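Local atomic coordinates of octenoyl-CoA reductase/carboxylase (PDB entry 4A0S), a protein that catalyses the NADPH-dependent reduction and carboxylation of 2-octenoyl-CoA, supplying an extender unit for cinnabaramide polyketide biosynthesis. Residues A[185-188]-A[192-195]; A[171-176]-A[388-393]; A[53-58]-A[108-113]. All blocks are in the same frame, centred on the assembly; numbering follows the deposited sequence.

Contact 1: residues A[185-188]-A[192-195]; sequences LPKP and TWEE
The side chain of Lys187 runs almost fully extended from CB to CE, with CG trans to the backbone N, and turns only at its last torsion (chi4 -70°); Trp193 sets CG trans to its own carbonyl carbon, and the two side chains cross at about a right angle. The setting is a strand-to-helix connection of an enoyl reductase fold, in which strand 184-186 runs out and helix 193-197 begins behind a capping box. The methylenes of the lysine do the touching. CD comes within 3.5 Å of CZ3 of Trp193, at the rim of the six-membered ring. CE lies over the face, 4.2 Å from the ring centroid and 26° off the normal, a CH-pi contact. The ammonium is farther away: NZ is 5.3 Å from that centroid, so any cation-pi attraction is at most weak. The turn at chi4 instead directs the charge to backbone carbonyls. NZ donates to Pro188 O at 3.0 Å, approaching from above the carbonyl plane, and also to Leu191 O and Gly421 O. Three acceptors thus grip a buried ammonium that has no carboxylate among these partners, and they fix the end of the chain while its aliphatic part lies against the indole. Trp193 packs in addition on Met70 and Ala71 of strand 64-73, and its ring meets that of His136, which packs the start of the helix on the same mixed sheet that strand 184-186 belongs to. Arg428 forms a salt bridge with Glu195 OE2, probably steadying the carboxylate that closes the cap. In the box itself, Glu195 N donates to Thr192 OG1 at 3.1 Å, and Thr192 N returns a bond of 2.8 Å to Glu195 OE1, nearly straight at 167°.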
ATOM      1  N   LEU A 185     -11.937  -9.592  22.932  1.00 15.85           N
ATOM      2  CA  LEU A 185     -10.769 -10.412  22.682  1.00 15.92           C
ATOM      3  C   LEU A 185     -10.470 -11.202  23.945  1.00 16.16           C
ATOM      4  O   LEU A 185     -10.806 -10.754  25.040  1.00 16.23           O
ATOM      5  CB  LEU A 185      -9.575  -9.545  22.308  1.00 15.81           C
ATOM      6  CG  LEU A 185      -9.695  -8.806  20.977  1.00 15.61           C
ATOM      7  CD1 LEU A 185      -8.555  -7.792  20.826  1.00 15.54           C
ATOM      8  CD2 LEU A 185      -9.776  -9.820  19.810  1.00 15.64           C
ATOM      9  N   PRO A 186      -9.839 -12.373  23.795  1.00 16.33           N
ATOM     10  CA  PRO A 186      -9.444 -13.084  25.004  1.00 16.61           C
ATOM     11  C   PRO A 186      -8.443 -12.263  25.790  1.00 16.62           C
ATOM     12  O   PRO A 186      -7.479 -11.714  25.230  1.00 16.51           O
ATOM     13  CB  PRO A 186      -8.797 -14.370  24.479  1.00 16.80           C
ATOM     14  CG  PRO A 186      -8.472 -14.119  23.068  1.00 16.93           C
ATOM     15  CD  PRO A 186      -9.470 -13.108  22.562  1.00 16.33           C
ATOM     16  N   LYS A 187      -8.708 -12.134  27.073  1.00 16.78           N
ATOM     17  CA  LYS A 187      -7.790 -11.457  27.964  1.00 16.87           C
ATOM     18  C   LYS A 187      -6.462 -12.201  27.972  1.00 17.07           C
ATOM     19  O   LYS A 187      -6.442 -13.425  28.084  1.00 17.30           O
ATOM     20  CB  LYS A 187      -8.374 -11.440  29.370  1.00 17.08           C
ATOM     21  CG  LYS A 187      -7.426 -10.923  30.428  1.00 17.26           C
ATOM     22  CD  LYS A 187      -7.997 -11.218  31.788  1.00 17.64           C
ATOM     23  CE  LYS A 187      -6.903 -11.222  32.854  1.00 18.78           C
ATOM     24  NZ  LYS A 187      -5.985 -12.404  32.719  1.00 18.68           N
ATOM     25  N   PRO A 188      -5.345 -11.461  27.840  1.00 17.02           N
ATOM     26  CA  PRO A 188      -4.026 -12.058  27.986  1.00 17.31           C
ATOM     27  C   PRO A 188      -3.963 -12.759  29.341  1.00 17.86           C
ATOM     28  O   PRO A 188      -4.132 -12.120  30.380  1.00 18.10           O
ATOM     29  CB  PRO A 188      -3.105 -10.848  27.969  1.00 17.18           C
ATOM     30  CG  PRO A 188      -3.811  -9.883  27.111  1.00 16.83           C
ATOM     31  CD  PRO A 188      -5.259 -10.037  27.480  1.00 16.77           C
ATOM     32  N   THR A 192      -3.041  -9.498  35.202  1.00 18.59           N
ATOM     33  CA  THR A 192      -4.085  -9.264  36.165  1.00 18.69           C
ATOM     34  C   THR A 192      -5.194  -8.507  35.443  1.00 18.30           C
ATOM     35  O   THR A 192      -4.994  -7.999  34.331  1.00 18.15           O
ATOM     36  CB  THR A 192      -3.586  -8.408  37.337  1.00 18.98           C
ATOM     37  OG1 THR A 192      -3.269  -7.101  36.857  1.00 18.75           O
ATOM     38  CG2 THR A 192      -2.359  -9.023  37.989  1.00 19.40           C
ATOM     39  N   TRP A 193      -6.354  -8.409  36.072  1.00 18.35           N
ATOM     40  CA  TRP A 193      -7.476  -7.701  35.476  1.00 18.04           C
ATOM     41  C   TRP A 193      -7.116  -6.278  35.114  1.00 17.86           C
ATOM     42  O   TRP A 193      -7.331  -5.834  33.972  1.00 17.54           O
ATOM     43  CB  TRP A 193      -8.668  -7.699  36.414  1.00 18.21           C
ATOM     44  CG  TRP A 193      -9.187  -9.030  36.678  1.00 18.38           C
ATOM     45  CD1 TRP A 193      -9.143  -9.698  37.866  1.00 18.79           C
ATOM     46  CD2 TRP A 193      -9.822  -9.913  35.741  1.00 18.21           C
ATOM     47  NE1 TRP A 193      -9.725 -10.924  37.737  1.00 18.88           N
ATOM     48  CE2 TRP A 193     -10.150 -11.088  36.442  1.00 18.53           C
ATOM     49  CE3 TRP A 193     -10.158  -9.819  34.378  1.00 18.28           C
ATOM     50  CZ2 TRP A 193     -10.810 -12.164  35.833  1.00 18.51           C
ATOM     51  CZ3 TRP A 193     -10.808 -10.884  33.773  1.00 17.81           C
ATOM     52  CH2 TRP A 193     -11.112 -12.048  34.494  1.00 18.24           C
ATOM     53  N   GLU A 194      -6.555  -5.566  36.089  1.00 18.11           N
ATOM     54  CA  GLU A 194      -6.218  -4.172  35.906  1.00 18.05           C
ATOM     55  C   GLU A 194      -5.126  -4.008  34.834  1.00 17.92           C
ATOM     56  O   GLU A 194      -5.157  -3.069  34.033  1.00 17.83           O
ATOM     57  CB  GLU A 194      -5.831  -3.519  37.240  1.00 18.40           C
ATOM     58  CG  GLU A 194      -4.662  -4.194  37.951  1.00 20.05           C
ATOM     59  CD  GLU A 194      -5.074  -5.364  38.839  1.00 22.43           C
ATOM     60  OE1 GLU A 194      -6.141  -5.986  38.625  1.00 20.01           O
ATOM     61  OE2 GLU A 194      -4.292  -5.660  39.766  1.00 25.04           O
ATOM     62  N   GLU A 195      -4.182  -4.938  34.787  1.00 17.95           N
ATOM     63  CA  GLU A 195      -3.139  -4.897  33.755  1.00 17.81           C
ATOM     64  C   GLU A 195      -3.722  -5.078  32.353  1.00 17.43           C
ATOM     65  O   GLU A 195      -3.353  -4.369  31.409  1.00 17.23           O
ATOM     66  CB  GLU A 195      -2.140  -6.011  33.993  1.00 18.05           C
ATOM     67  CG  GLU A 195      -1.131  -5.735  35.084  1.00 18.45           C
ATOM     68  CD  GLU A 195      -0.466  -7.011  35.554  1.00 18.77           C
ATOM     69  OE1 GLU A 195      -0.691  -8.059  34.932  1.00 18.67           O
ATOM     70  OE2 GLU A 195       0.293  -6.959  36.543  1.00 20.40           O
TER

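Contact 2: residues A[171-176]-A[388-393]; sequences GGLAEY and YPLAEA
Leu173 sits at the centre of an inverse gamma turn (phi -85°, psi 66°), facing the short 3-10 segment that starts at Leu390; their CA atoms are 7.1 Å apart. A weak bond from Ala174 N to Gly172 O, 2.9 Å, spans the gamma turn, while Ala393 N donates to Leu390 O at 2.8 Å as the other segment winds into helix 393-401. No hydrogen bond crosses between them. Leu390 carries the contact, its CG swung trans to the backbone N (chi1 -169°), and its two methyls lie side by side against the opposing main chain. CD1 lies 3.8 Å from Leu173 O, and CD2 lies 3.9 Å from Ala174 CA. Side chain meets side chain more loosely, with Leu173 CB 4.4 Å from Leu390 CD1. Val411 of strand 408-412, the parallel neighbour of strand 384-389, touches both leucines. Cutting Leu390 back to an alanine would probably open a gap against the turn and take away the methyls that rest on Leu173 O and Ala174 CA. Methyl groups packed against backbone give shape complementarity without directional bonds; directional hold on the turn comes instead from backbone bonds such as those of Leu173 with Leu28 and Leu113.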
ATOM      1  N   GLY A 171     -20.541   1.722  29.127  1.00 17.03           N
ATOM      2  CA  GLY A 171     -19.110   1.607  29.144  1.00 16.87           C
ATOM      3  C   GLY A 171     -18.568   0.770  30.292  1.00 16.94           C
ATOM      4  O   GLY A 171     -19.317   0.249  31.133  1.00 17.12           O
ATOM      5  N   GLY A 172     -17.245   0.665  30.321  1.00 16.84           N
ATOM      6  CA  GLY A 172     -16.567  -0.266  31.202  1.00 16.90           C
ATOM      7  C   GLY A 172     -16.224   0.231  32.593  1.00 17.17           C
ATOM      8  O   GLY A 172     -15.736  -0.546  33.405  1.00 17.28           O
ATOM      9  N   LEU A 173     -16.455   1.510  32.878  1.00 17.33           N
ATOM     10  CA  LEU A 173     -16.199   1.998  34.239  1.00 17.65           C
ATOM     11  C   LEU A 173     -17.416   1.737  35.124  1.00 17.89           C
ATOM     12  O   LEU A 173     -18.109   2.643  35.583  1.00 18.24           O
ATOM     13  CB  LEU A 173     -15.771   3.453  34.235  1.00 17.77           C
ATOM     14  CG  LEU A 173     -14.321   3.627  33.777  1.00 17.63           C
ATOM     15  CD1 LEU A 173     -14.097   5.040  33.324  1.00 17.69           C
ATOM     16  CD2 LEU A 173     -13.364   3.281  34.891  1.00 17.95           C
ATOM     17  N   ALA A 174     -17.669   0.459  35.338  1.00 18.09           N
ATOM     18  CA  ALA A 174     -18.884   0.004  35.984  1.00 18.51           C
ATOM     19  C   ALA A 174     -18.637  -1.443  36.293  1.00 18.64           C
ATOM     20  O   ALA A 174     -17.630  -1.999  35.867  1.00 19.19           O
ATOM     21  CB  ALA A 174     -20.062   0.128  35.022  1.00 17.97           C
ATOM     22  N   GLU A 175     -19.566  -2.062  36.997  1.00 18.55           N
ATOM     23  CA  GLU A 175     -19.424  -3.457  37.346  1.00 19.25           C
ATOM     24  C   GLU A 175     -19.793  -4.331  36.158  1.00 18.54           C
ATOM     25  O   GLU A 175     -19.350  -5.462  36.069  1.00 18.97           O
ATOM     26  CB  GLU A 175     -20.278  -3.783  38.558  1.00 19.90           C
ATOM     27  CG  GLU A 175     -19.787  -3.070  39.824  1.00 21.13           C
ATOM     28  CD  GLU A 175     -20.196  -3.791  41.097  1.00 24.48           C
ATOM     29  OE1 GLU A 175     -21.324  -4.299  41.164  1.00 24.21           O
ATOM     30  OE2 GLU A 175     -19.377  -3.865  42.034  1.00 26.79           O
ATOM     31  N   TYR A 176     -20.584  -3.790  35.243  1.00 18.13           N
ATOM     32  CA  TYR A 176     -20.901  -4.500  34.015  1.00 17.82           C
ATOM     33  C   TYR A 176     -20.748  -3.566  32.874  1.00 17.47           C
ATOM     34  O   TYR A 176     -20.914  -2.358  33.024  1.00 17.61           O
ATOM     35  CB  TYR A 176     -22.340  -5.029  34.020  1.00 18.05           C
ATOM     36  CG  TYR A 176     -22.564  -6.064  35.073  1.00 19.09           C
ATOM     37  CD1 TYR A 176     -22.972  -5.687  36.347  1.00 20.47           C
ATOM     38  CD2 TYR A 176     -22.373  -7.422  34.809  1.00 19.09           C
ATOM     39  CE1 TYR A 176     -23.181  -6.609  37.332  1.00 20.31           C
ATOM     40  CE2 TYR A 176     -22.565  -8.370  35.810  1.00 19.92           C
ATOM     41  CZ  TYR A 176     -22.977  -7.936  37.075  1.00 20.87           C
ATOM     42  OH  TYR A 176     -23.184  -8.808  38.117  1.00 22.05           O
ATOM     43  N   TYR A 388      -6.974   2.375  40.883  1.00 19.88           N
ATOM     44  CA  TYR A 388      -7.935   2.939  41.805  1.00 20.37           C
ATOM     45  C   TYR A 388      -9.126   2.020  41.820  1.00 20.60           C
ATOM     46  O   TYR A 388      -9.457   1.438  40.781  1.00 20.39           O
ATOM     47  CB  TYR A 388      -8.396   4.309  41.317  1.00 20.14           C
ATOM     48  CG  TYR A 388      -7.371   5.372  41.482  1.00 21.08           C
ATOM     49  CD1 TYR A 388      -6.320   5.500  40.575  1.00 20.46           C
ATOM     50  CD2 TYR A 388      -7.435   6.257  42.559  1.00 22.44           C
ATOM     51  CE1 TYR A 388      -5.357   6.474  40.738  1.00 21.30           C
ATOM     52  CE2 TYR A 388      -6.485   7.239  42.730  1.00 22.72           C
ATOM     53  CZ  TYR A 388      -5.450   7.344  41.820  1.00 22.77           C
ATOM     54  OH  TYR A 388      -4.510   8.325  41.988  1.00 22.50           O
ATOM     55  N   PRO A 389      -9.782   1.889  42.979  1.00 21.19           N
ATOM     56  CA  PRO A 389     -11.060   1.215  42.961  1.00 21.34           C
ATOM     57  C   PRO A 389     -12.070   2.066  42.213  1.00 21.26           C
ATOM     58  O   PRO A 389     -11.897   3.298  42.079  1.00 20.95           O
ATOM     59  CB  PRO A 389     -11.444   1.167  44.434  1.00 22.03           C
ATOM     60  CG  PRO A 389     -10.781   2.355  45.028  1.00 21.94           C
ATOM     61  CD  PRO A 389      -9.466   2.432  44.322  1.00 21.77           C
ATOM     62  N   LEU A 390     -13.118   1.411  41.728  1.00 21.56           N
ATOM     63  CA  LEU A 390     -14.214   2.129  41.105  1.00 21.65           C
ATOM     64  C   LEU A 390     -14.704   3.268  42.010  1.00 22.21           C
ATOM     65  O   LEU A 390     -15.005   4.357  41.518  1.00 22.07           O
ATOM     66  CB  LEU A 390     -15.356   1.174  40.731  1.00 21.77           C
ATOM     67  CG  LEU A 390     -16.419   1.823  39.831  1.00 21.97           C
ATOM     68  CD1 LEU A 390     -15.821   2.470  38.564  1.00 22.57           C
ATOM     69  CD2 LEU A 390     -17.483   0.823  39.490  1.00 22.62           C
ATOM     70  N   ALA A 391     -14.769   3.005  43.316  1.00 22.83           N
ATOM     71  CA  ALA A 391     -15.144   4.013  44.324  1.00 23.53           C
ATOM     72  C   ALA A 391     -14.408   5.330  44.103  1.00 23.76           C
ATOM     73  O   ALA A 391     -14.957   6.412  44.332  1.00 23.69           O
ATOM     74  CB  ALA A 391     -14.839   3.490  45.718  1.00 24.11           C
ATOM     75  N   GLU A 392     -13.163   5.226  43.646  1.00 23.32           N
ATOM     76  CA  GLU A 392     -12.329   6.395  43.467  1.00 23.77           C
ATOM     77  C   GLU A 392     -12.044   6.691  42.009  1.00 22.94           C
ATOM     78  O   GLU A 392     -11.052   7.333  41.705  1.00 23.01           O
ATOM     79  CB  GLU A 392     -11.015   6.202  44.222  1.00 24.05           C
ATOM     80  CG  GLU A 392     -11.212   5.998  45.714  1.00 25.79           C
ATOM     81  CD  GLU A 392      -9.942   5.505  46.397  1.00 28.82           C
ATOM     82  OE1 GLU A 392      -8.845   5.956  46.000  1.00 28.84           O
ATOM     83  OE2 GLU A 392     -10.048   4.646  47.303  1.00 30.25           O
ATOM     84  N   ALA A 393     -12.910   6.218  41.112  1.00 22.41           N
ATOM     85  CA  ALA A 393     -12.709   6.413  39.672  1.00 21.66           C
ATOM     86  C   ALA A 393     -12.721   7.886  39.285  1.00 21.47           C
ATOM     87  O   ALA A 393     -12.003   8.299  38.378  1.00 20.87           O
ATOM     88  CB  ALA A 393     -13.748   5.637  38.870  1.00 21.35           C
TER

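Contact 3: residues A[53-58]-A[108-113]; sequences GEVPMP and QPYHVL
Val55 and Tyr110 meet within an antiparallel sheet, in which strands 54-56 and 110-112 each pair with strand 24-31 rather than with each other. The two short strands run at 101° to one another, their axes 8.9 Å apart at closest approach, and side chains fill the interval. Tyr110 is central. Its CG stands between the backbone N and the carbonyl carbon (chi1 57°), which carries the ring across to Val55 and Pro56. The CB of Val55 lies over one ring face, 4.0 Å from the centroid and 25° off the normal, a CH-pi contact, while its CG1 reaches Tyr110 CD2 at 3.7 Å. Gln108 CB rests 3.5 Å above the plane on the opposite face of the Tyr110 ring, so the aromatic is sandwiched between aliphatic carbons. Pro56 approaches obliquely, with CD 3.5 Å from Tyr110 CE1. Along the backbone, Asn169 OD1 accepts from Val112 N and its ND2 donates to Tyr110 O, tying strand 110-112 to the adjoining loop. The second methyl of the valine completes the apolar patch: Val55 CG2 meets Val112 CG2 at 3.8 Å.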
ATOM      1  N   GLY A  53     -23.114   5.420  40.960  1.00 25.45           N
ATOM      2  CA  GLY A  53     -24.359   4.898  41.496  1.00 25.95           C
ATOM      3  C   GLY A  53     -24.952   3.872  40.558  1.00 25.59           C
ATOM      4  O   GLY A  53     -24.426   3.630  39.441  1.00 24.36           O
ATOM      5  N   GLU A  54     -26.040   3.266  41.027  1.00 25.90           N
ATOM      6  CA  GLU A  54     -26.752   2.250  40.285  1.00 25.58           C
ATOM      7  C   GLU A  54     -27.401   2.839  39.045  1.00 25.14           C
ATOM      8  O   GLU A  54     -28.010   3.904  39.082  1.00 25.86           O
ATOM      9  CB  GLU A  54     -27.814   1.577  41.161  1.00 26.68           C
ATOM     10  CG  GLU A  54     -27.272   0.805  42.374  1.00 28.92           C
ATOM     11  CD  GLU A  54     -26.389  -0.374  41.992  1.00 30.08           C
ATOM     12  OE1 GLU A  54     -26.872  -1.281  41.283  1.00 30.89           O
ATOM     13  OE2 GLU A  54     -25.206  -0.401  42.405  1.00 32.45           O
ATOM     14  N   VAL A  55     -27.256   2.135  37.935  1.00 23.61           N
ATOM     15  CA  VAL A  55     -27.930   2.511  36.718  1.00 23.19           C
ATOM     16  C   VAL A  55     -28.679   1.277  36.229  1.00 23.15           C
ATOM     17  O   VAL A  55     -28.288   0.153  36.545  1.00 22.77           O
ATOM     18  CB  VAL A  55     -26.943   3.018  35.616  1.00 22.25           C
ATOM     19  CG1 VAL A  55     -26.240   4.297  36.045  1.00 22.11           C
ATOM     20  CG2 VAL A  55     -25.942   1.942  35.275  1.00 20.67           C
ATOM     21  N   PRO A  56     -29.758   1.474  35.462  1.00 23.64           N
ATOM     22  CA  PRO A  56     -30.514   0.324  34.981  1.00 23.51           C
ATOM     23  C   PRO A  56     -29.662  -0.569  34.098  1.00 22.47           C
ATOM     24  O   PRO A  56     -28.934  -0.073  33.238  1.00 21.50           O
ATOM     25  CB  PRO A  56     -31.619   0.968  34.148  1.00 24.37           C
ATOM     26  CG  PRO A  56     -31.821   2.306  34.806  1.00 25.50           C
ATOM     27  CD  PRO A  56     -30.433   2.747  35.143  1.00 24.11           C
ATOM     28  N   MET A  57     -29.749  -1.877  34.322  1.00 22.48           N
ATOM     29  CA  MET A  57     -29.182  -2.853  33.398  1.00 21.19           C
ATOM     30  C   MET A  57     -29.969  -2.825  32.081  1.00 20.82           C
ATOM     31  O   MET A  57     -31.170  -3.086  32.100  1.00 21.40           O
ATOM     32  CB  MET A  57     -29.286  -4.248  34.000  1.00 21.37           C
ATOM     33  CG  MET A  57     -28.795  -5.351  33.096  1.00 20.29           C
ATOM     34  SD  MET A  57     -27.023  -5.209  32.756  1.00 20.13           S
ATOM     35  CE  MET A  57     -26.312  -5.728  34.306  1.00 18.56           C
ATOM     36  N   PRO A  58     -29.299  -2.537  30.943  1.00 19.85           N
ATOM     37  CA  PRO A  58     -30.061  -2.549  29.691  1.00 19.74           C
ATOM     38  C   PRO A  58     -30.304  -3.960  29.198  1.00 19.34           C
ATOM     39  O   PRO A  58     -29.666  -4.906  29.670  1.00 19.36           O
ATOM     40  CB  PRO A  58     -29.133  -1.823  28.715  1.00 18.89           C
ATOM     41  CG  PRO A  58     -27.776  -2.168  29.194  1.00 18.57           C
ATOM     42  CD  PRO A  58     -27.885  -2.186  30.703  1.00 19.16           C
ATOM     43  N   GLN A 108     -29.914   7.670  27.231  1.00 21.91           N
ATOM     44  CA  GLN A 108     -30.305   7.580  28.619  1.00 22.21           C
ATOM     45  C   GLN A 108     -29.927   8.888  29.308  1.00 23.22           C
ATOM     46  O   GLN A 108     -29.014   9.582  28.837  1.00 22.85           O
ATOM     47  CB  GLN A 108     -29.568   6.404  29.282  1.00 21.51           C
ATOM     48  CG  GLN A 108     -29.952   5.023  28.755  1.00 21.02           C
ATOM     49  CD  GLN A 108     -31.444   4.741  28.851  1.00 22.39           C
ATOM     50  OE1 GLN A 108     -32.141   5.321  29.692  1.00 22.81           O
ATOM     51  NE2 GLN A 108     -31.947   3.859  27.985  1.00 21.73           N
ATOM     52  N   PRO A 109     -30.618   9.232  30.423  1.00 24.21           N
ATOM     53  CA  PRO A 109     -30.282  10.423  31.208  1.00 24.86           C
ATOM     54  C   PRO A 109     -28.953  10.268  31.963  1.00 24.44           C
ATOM     55  O   PRO A 109     -28.488  11.210  32.616  1.00 24.72           O
ATOM     56  CB  PRO A 109     -31.449  10.549  32.205  1.00 26.18           C
ATOM     57  CG  PRO A 109     -32.387   9.437  31.938  1.00 26.13           C
ATOM     58  CD  PRO A 109     -31.711   8.451  31.035  1.00 24.59           C
ATOM     59  N   TYR A 110     -28.364   9.081  31.867  1.00 23.24           N
ATOM     60  CA  TYR A 110     -27.074   8.778  32.454  1.00 22.60           C
ATOM     61  C   TYR A 110     -26.194   8.266  31.329  1.00 21.47           C
ATOM     62  O   TYR A 110     -26.689   7.714  30.338  1.00 20.96           O
ATOM     63  CB  TYR A 110     -27.208   7.707  33.544  1.00 23.01           C
ATOM     64  CG  TYR A 110     -27.826   6.417  33.054  1.00 24.05           C
ATOM     65  CD1 TYR A 110     -29.215   6.254  33.004  1.00 28.00           C
ATOM     66  CD2 TYR A 110     -27.017   5.359  32.626  1.00 26.70           C
ATOM     67  CE1 TYR A 110     -29.785   5.054  32.532  1.00 29.49           C
ATOM     68  CE2 TYR A 110     -27.578   4.164  32.162  1.00 27.69           C
ATOM     69  CZ  TYR A 110     -28.951   4.023  32.119  1.00 29.69           C
ATOM     70  OH  TYR A 110     -29.479   2.838  31.662  1.00 33.30           O
ATOM     71  N   HIS A 111     -24.894   8.470  31.472  1.00 20.40           N
ATOM     72  CA  HIS A 111     -23.962   7.900  30.542  1.00 19.18           C
ATOM     73  C   HIS A 111     -22.885   7.153  31.292  1.00 18.60           C
ATOM     74  O   HIS A 111     -22.086   7.762  32.002  1.00 18.75           O
ATOM     75  CB  HIS A 111     -23.336   8.966  29.673  1.00 19.22           C
ATOM     76  CG  HIS A 111     -22.427   8.408  28.630  1.00 18.24           C
ATOM     77  ND1 HIS A 111     -21.636   9.203  27.834  1.00 17.85           N
ATOM     78  CD2 HIS A 111     -22.193   7.129  28.246  1.00 16.84           C
ATOM     79  CE1 HIS A 111     -20.955   8.435  27.002  1.00 17.14           C
ATOM     80  NE2 HIS A 111     -21.273   7.174  27.235  1.00 16.37           N
ATOM     81  N   VAL A 112     -22.875   5.835  31.120  1.00 17.67           N
ATOM     82  CA  VAL A 112     -21.847   5.001  31.719  1.00 16.84           C
ATOM     83  C   VAL A 112     -20.597   5.003  30.852  1.00 16.37           C
ATOM     84  O   VAL A 112     -20.582   4.478  29.743  1.00 15.90           O
ATOM     85  CB  VAL A 112     -22.338   3.585  31.975  1.00 16.79           C
ATOM     86  CG1 VAL A 112     -21.243   2.773  32.703  1.00 16.36           C
ATOM     87  CG2 VAL A 112     -23.657   3.627  32.789  1.00 17.09           C
ATOM     88  N   LEU A 113     -19.553   5.606  31.403  1.00 16.63           N
ATOM     89  CA  LEU A 113     -18.282   5.837  30.714  1.00 16.40           C
ATOM     90  C   LEU A 113     -17.380   4.629  30.797  1.00 15.99           C
ATOM     91  O   LEU A 113     -17.719   3.655  31.448  1.00 15.91           O
ATOM     92  CB  LEU A 113     -17.570   7.024  31.358  1.00 16.95           C
ATOM     93  CG  LEU A 113     -18.397   8.301  31.490  1.00 17.73           C
ATOM     94  CD1 LEU A 113     -17.478   9.383  31.976  1.00 18.11           C
ATOM     95  CD2 LEU A 113     -19.067   8.718  30.156  1.00 18.16           C
TER
HETATM   96  O   HOH W   1     -26.847   0.842  32.415  1.00  2.00           O

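These three contacts illustrate how packing chemistry follows place in the fold. All three are mainly buried, contact 1 wholly so, and only contact 3 includes an exposed residue, Pro56. Contacts 1 and 2 both reach the mixed sheet, though their nearest atoms stay about 7 Å apart. Contact 3 lies farther from the chain centre and holds parts of the four-stranded antiparallel sheet. It touches contact 2 directly: Gly171 N and Leu173 N probably donate to Val112 O and Leu113 O, respectively, and Ala174 packs on Val112. Chemically they diverge: contact 1 buries a charge among carbonyls, contact 2 sets aliphatic methyls on backbone, and contact 3 relies on an aromatic ring flanked by aliphatic groups.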